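Local coordinates for protein factor essential for expression of methicillin resistance (Staphylococcus aureus, PDB 1LRZ) that adds glycines 2 and 3 of the pentaglycine bridge to the peptidoglycan precursor of Staphylococcus aureus, with glycyl-tRNA as the donor, at residues Tyr30-Ala35 against Lys230-Arg235; Lys9-Phe14 against Phe23-Gly28. All coordinates share one frame; numbering follows the deposited sequence.

Contact 1. Residues Tyr30-Ala35 against Lys230-Arg235; sequences YELKLA and KYYKDR
Tyr231 lays its ring against the turn of helix 27-35 that runs from Glu31 to Ala35, and Leu32 and Ala35 together make the close-packed side. The CA of Leu32 sits over one face, 4.2 Å from the ring centroid of Tyr231 and 25° off the ring normal, a CH-pi contact, while Leu32 CD1 comes to 3.5 Å from Tyr231 CD1. With CG anti to the backbone N (chi1 172°), the leucine directs both methyls into the other helix; Leu32 CD2 reaches Tyr232 CE1 at 4.1 Å. A branched aliphatic residue suits this place because it serves two rings at once. Ala35 closes the far end: its CB lies 3.2 Å from Tyr231 OH, the small methyl letting the phenol end come close to the helix. Here the last turns of two helices meet, 27-35 from the N-terminal part of the FemABX fold and 222-232, which leads into strand 236-244 of the nine-stranded sheet. Tyr231 OH also accepts a hydrogen bond from its neighbour Lys230 NZ, keeping the polar end of the ring satisfied. The other flank is loose and wet. Glu31 OE1 and Lys233 NZ stand 4.1 Å apart, too far for a salt bridge, but a water donates to Glu31 OE1 and accepts from Lys233 NZ, 3.1 Å from each. Another water, near Tyr231 O, lies implausibly close to the carboxylate, and its place is doubtful.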
# COMPACT_ATOMS: atom_id res chain seq x y z
N TYR A 30 -10.66 -10.70 -10.43
CA TYR A 30 -11.21 -11.54 -11.49
C TYR A 30 -12.53 -10.95 -11.98
O TYR A 30 -12.76 -10.80 -13.18
CB TYR A 30 -11.46 -12.96 -10.97
CG TYR A 30 -12.24 -13.87 -11.90
CD1 TYR A 30 -11.70 -14.26 -13.13
CD2 TYR A 30 -13.48 -14.39 -11.54
CE1 TYR A 30 -12.38 -15.14 -13.97
CE2 TYR A 30 -14.17 -15.28 -12.37
CZ TYR A 30 -13.61 -15.65 -13.59
OH TYR A 30 -14.27 -16.54 -14.41
N GLU A 31 -13.40 -10.63 -11.02
CA GLU A 31 -14.70 -10.06 -11.34
C GLU A 31 -14.56 -8.67 -11.94
O GLU A 31 -15.33 -8.29 -12.83
CB GLU A 31 -15.58 -10.03 -10.09
CG GLU A 31 -15.76 -11.41 -9.49
CD GLU A 31 -16.83 -11.46 -8.43
OE1 GLU A 31 -17.17 -10.40 -7.87
OE2 GLU A 31 -17.33 -12.57 -8.13
N LEU A 32 -13.56 -7.92 -11.48
CA LEU A 32 -13.31 -6.59 -12.01
C LEU A 32 -12.96 -6.68 -13.50
O LEU A 32 -13.57 -6.02 -14.34
CB LEU A 32 -12.15 -5.93 -11.27
CG LEU A 32 -11.68 -4.61 -11.88
CD1 LEU A 32 -12.85 -3.64 -11.97
CD2 LEU A 32 -10.57 -4.01 -11.04
N LYS A 33 -11.96 -7.50 -13.83
CA LYS A 33 -11.54 -7.66 -15.21
C LYS A 33 -12.68 -8.16 -16.11
O LYS A 33 -12.83 -7.69 -17.24
CB LYS A 33 -10.34 -8.61 -15.28
CG LYS A 33 -9.05 -8.02 -14.73
CD LYS A 33 -8.62 -6.83 -15.58
CE LYS A 33 -7.24 -6.33 -15.21
NZ LYS A 33 -6.82 -5.22 -16.12
N LEU A 34 -13.48 -9.09 -15.60
CA LEU A 34 -14.61 -9.61 -16.36
C LEU A 34 -15.58 -8.46 -16.63
O LEU A 34 -16.06 -8.29 -17.74
CB LEU A 34 -15.34 -10.71 -15.58
CG LEU A 34 -14.70 -12.10 -15.58
CD1 LEU A 34 -15.55 -13.06 -14.75
CD2 LEU A 34 -14.58 -12.60 -17.02
N ALA A 35 -15.84 -7.67 -15.59
CA ALA A 35 -16.74 -6.53 -15.70
C ALA A 35 -16.23 -5.52 -16.73
O ALA A 35 -17.01 -4.92 -17.45
CB ALA A 35 -16.91 -5.86 -14.34
N LYS A 230 -15.98 -1.01 -5.92
CA LYS A 230 -17.11 -1.88 -6.26
C LYS A 230 -16.81 -3.38 -6.26
O LYS A 230 -17.55 -4.16 -5.66
CB LYS A 230 -17.67 -1.48 -7.62
CG LYS A 230 -18.90 -2.25 -8.05
CD LYS A 230 -19.32 -1.81 -9.44
CE LYS A 230 -20.59 -2.50 -9.90
NZ LYS A 230 -20.90 -2.16 -11.33
N TYR A 231 -15.72 -3.79 -6.92
CA TYR A 231 -15.41 -5.22 -7.00
C TYR A 231 -14.52 -5.82 -5.92
O TYR A 231 -14.60 -7.01 -5.66
CB TYR A 231 -14.85 -5.55 -8.39
CG TYR A 231 -15.84 -5.23 -9.50
CD1 TYR A 231 -15.79 -4.00 -10.16
CD2 TYR A 231 -16.86 -6.12 -9.84
CE1 TYR A 231 -16.74 -3.65 -11.12
CE2 TYR A 231 -17.83 -5.78 -10.80
CZ TYR A 231 -17.75 -4.54 -11.44
OH TYR A 231 -18.71 -4.17 -12.35
N TYR A 232 -13.67 -5.01 -5.29
CA TYR A 232 -12.80 -5.53 -4.24
C TYR A 232 -13.57 -5.59 -2.92
O TYR A 232 -13.22 -6.34 -2.02
CB TYR A 232 -11.56 -4.64 -4.08
CG TYR A 232 -10.50 -4.81 -5.16
CD1 TYR A 232 -10.76 -5.53 -6.33
CD2 TYR A 232 -9.25 -4.22 -5.01
CE1 TYR A 232 -9.78 -5.66 -7.33
CE2 TYR A 232 -8.27 -4.34 -6.00
CZ TYR A 232 -8.54 -5.06 -7.15
OH TYR A 232 -7.57 -5.17 -8.11
N LYS A 233 -14.61 -4.76 -2.81
CA LYS A 233 -15.46 -4.71 -1.62
C LYS A 233 -14.72 -4.52 -0.30
O LYS A 233 -14.21 -3.43 -0.03
CB LYS A 233 -16.34 -5.96 -1.57
CG LYS A 233 -17.32 -6.02 -2.76
CD LYS A 233 -17.97 -7.38 -2.93
CE LYS A 233 -18.72 -7.46 -4.26
NZ LYS A 233 -19.12 -8.86 -4.58
N ASP A 234 -14.66 -5.55 0.54
CA ASP A 234 -13.98 -5.39 1.82
C ASP A 234 -12.47 -5.49 1.73
O ASP A 234 -11.78 -5.35 2.75
CB ASP A 234 -14.48 -6.41 2.84
CG ASP A 234 -14.27 -7.83 2.37
OD1 ASP A 234 -14.13 -8.71 3.24
OD2 ASP A 234 -14.26 -8.05 1.15
N ARG A 235 -11.95 -5.73 0.54
CA ARG A 235 -10.50 -5.83 0.38
C ARG A 235 -9.88 -4.51 -0.05
O ARG A 235 -8.74 -4.45 -0.51
CB ARG A 235 -10.16 -6.97 -0.57
CG ARG A 235 -10.74 -8.27 -0.01
CD ARG A 235 -9.92 -9.45 -0.34
NE ARG A 235 -10.47 -10.66 0.25
CZ ARG A 235 -9.87 -11.84 0.16
NH1 ARG A 235 -10.41 -12.92 0.72
NH2 ARG A 235 -8.71 -11.93 -0.48
O HOH W 1 -16.57 -8.52 -6.50
O HOH W 2 -16.95 -11.02 -4.86

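Contact 2. Residues Lys9-Phe14 against Phe23-Gly28; sequences KEFGAF and FTQTVG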
# COMPACT_ATOMS: atom_id res chain seq x y z
N LYS A 9 -14.05 -20.01 -6.64
CA LYS A 9 -13.97 -20.40 -5.24
C LYS A 9 -12.63 -21.07 -4.94
O LYS A 9 -11.96 -20.72 -3.97
CB LYS A 9 -15.14 -21.33 -4.90
CG LYS A 9 -15.17 -21.80 -3.46
CD LYS A 9 -16.27 -22.85 -3.25
CE LYS A 9 -16.15 -23.53 -1.90
NZ LYS A 9 -17.14 -24.64 -1.78
N GLU A 10 -12.25 -22.03 -5.77
CA GLU A 10 -10.98 -22.73 -5.57
C GLU A 10 -9.82 -21.74 -5.65
O GLU A 10 -8.89 -21.80 -4.86
CB GLU A 10 -10.75 -23.79 -6.64
CG GLU A 10 -11.85 -24.80 -6.81
CD GLU A 10 -11.54 -25.79 -7.91
OE1 GLU A 10 -11.14 -25.35 -9.00
OE2 GLU A 10 -11.69 -27.00 -7.68
N PHE A 11 -9.89 -20.86 -6.64
CA PHE A 11 -8.86 -19.86 -6.88
C PHE A 11 -8.67 -18.97 -5.66
O PHE A 11 -7.56 -18.85 -5.15
CB PHE A 11 -9.24 -18.98 -8.07
CG PHE A 11 -8.22 -17.94 -8.39
CD1 PHE A 11 -6.99 -18.29 -8.95
CD2 PHE A 11 -8.48 -16.59 -8.14
CE1 PHE A 11 -6.04 -17.32 -9.26
CE2 PHE A 11 -7.54 -15.61 -8.45
CZ PHE A 11 -6.32 -15.97 -9.02
N GLY A 12 -9.76 -18.36 -5.21
CA GLY A 12 -9.71 -17.47 -4.06
C GLY A 12 -9.20 -18.13 -2.78
O GLY A 12 -8.40 -17.53 -2.04
N ALA A 13 -9.67 -19.34 -2.52
CA ALA A 13 -9.27 -20.07 -1.31
C ALA A 13 -7.77 -20.34 -1.32
O ALA A 13 -7.09 -20.17 -0.30
CB ALA A 13 -10.05 -21.38 -1.21
N PHE A 14 -7.26 -20.77 -2.46
CA PHE A 14 -5.83 -21.06 -2.54
C PHE A 14 -4.96 -19.82 -2.42
O PHE A 14 -4.04 -19.77 -1.61
CB PHE A 14 -5.47 -21.75 -3.85
CG PHE A 14 -4.01 -22.00 -4.00
CD1 PHE A 14 -3.37 -22.95 -3.21
CD2 PHE A 14 -3.26 -21.28 -4.94
CE1 PHE A 14 -2.00 -23.19 -3.35
CE2 PHE A 14 -1.90 -21.51 -5.09
CZ PHE A 14 -1.26 -22.46 -4.30
N PHE A 23 -2.63 -8.64 -4.71
CA PHE A 23 -4.04 -8.29 -4.63
C PHE A 23 -4.74 -8.47 -5.98
O PHE A 23 -5.96 -8.47 -6.04
CB PHE A 23 -4.26 -6.86 -4.09
CG PHE A 23 -3.63 -5.77 -4.93
CD1 PHE A 23 -2.37 -5.25 -4.60
CD2 PHE A 23 -4.29 -5.26 -6.04
CE1 PHE A 23 -1.79 -4.24 -5.36
CE2 PHE A 23 -3.71 -4.25 -6.82
CZ PHE A 23 -2.46 -3.73 -6.48
N THR A 24 -3.96 -8.60 -7.06
CA THR A 24 -4.52 -8.83 -8.39
C THR A 24 -4.83 -10.32 -8.61
O THR A 24 -5.48 -10.70 -9.59
CB THR A 24 -3.56 -8.36 -9.51
OG1 THR A 24 -2.23 -8.81 -9.20
CG2 THR A 24 -3.57 -6.84 -9.64
N GLN A 25 -4.34 -11.18 -7.71
CA GLN A 25 -4.60 -12.62 -7.80
C GLN A 25 -5.73 -12.95 -6.83
O GLN A 25 -5.59 -13.78 -5.93
CB GLN A 25 -3.33 -13.42 -7.44
CG GLN A 25 -2.21 -13.31 -8.49
CD GLN A 25 -2.63 -13.84 -9.87
OE1 GLN A 25 -2.36 -13.22 -10.91
NE2 GLN A 25 -3.27 -15.00 -9.87
N THR A 26 -6.87 -12.29 -7.03
CA THR A 26 -8.04 -12.46 -6.17
C THR A 26 -9.34 -12.57 -6.97
O THR A 26 -9.40 -12.23 -8.15
CB THR A 26 -8.22 -11.24 -5.23
OG1 THR A 26 -8.40 -10.06 -6.03
CG2 THR A 26 -7.00 -11.05 -4.34
N VAL A 27 -10.39 -13.03 -6.30
CA VAL A 27 -11.69 -13.16 -6.94
C VAL A 27 -12.22 -11.78 -7.31
O VAL A 27 -12.80 -11.59 -8.39
CB VAL A 27 -12.67 -13.88 -6.00
CG1 VAL A 27 -14.08 -13.84 -6.58
CG2 VAL A 27 -12.22 -15.31 -5.81
N GLY A 28 -12.00 -10.81 -6.43
CA GLY A 28 -12.44 -9.46 -6.71
C GLY A 28 -11.79 -8.89 -7.97
O GLY A 28 -12.44 -8.20 -8.75
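Phe11 and Val27 make the apolar contacts, both against backbone. Phe11, with CG anti to the backbone N (chi1 -179°), swings its ring out from helix 8-16 so that the rim meets the chain entering helix 27-35: Phe11 CE2 lies 3.6 Å from Gln25 C and 3.7 Å from Thr26 N, the latter met at the edge of the ring. A flat, wholly apolar ring suits this buried position, where its side chain also touches Ala55 and Leu57 of strand 52-63. Val27 CG2 rests 3.7 Å from Gly12 CA. Glycine fits because the helices come close here, with the CA atoms of Gly12 and Val27 5.5 Å apart; with no side chain on Gly12, the Val27 methyl can rest directly on its CA.

A flat polar group joins them: the amide of Gln25, brought round by a bend at chi2, stands at the edge of the Phe11 ring, the two planes 71° apart.

Hydrogen bonding lies within 23-28 and just beyond it. Thr26 OG1 donates to Phe23 O at 2.9 Å, the donor tilted 33° from the carbonyl plane, and Thr26 OG1 in turn accepts from His29 N. A short beta-branched hydroxyl can do both without leaving the backbone. Thr15 OG1, from the end of helix 8-16, is hydrogen-bonded to Gln25 O and so ties the two elements together. Thr26 thus serves as the N-cap of helix 27-35, and the whole is a pair of consecutive helices joined by a ten-residue loop and packed on strand 52-63 of the seven-stranded sheet, consistent with a GNAT-like domain of the FemABX family.

Both contacts use helix 27-35, contact 2 at its capped N-terminal start and contact 1 along its last turns, with centres 11 Å apart. Contact 2 is local in sequence and buried, its touching residues largely enclosed and meeting mainly through a ring edge and a glycine. Contact 1 is partly buried and joins residues nearly 200 positions apart, so it brings the helix against a distant part of the chain; its solvent side carries charged groups and water that contact 2 lacks across its interface. The two also meet directly: Tyr231 CB packs on Gly28 O at 3.6 Å, and Tyr232 CE1 packs on Gly28 C and its OH on Phe23 CD2, so that the two contacts adjoin.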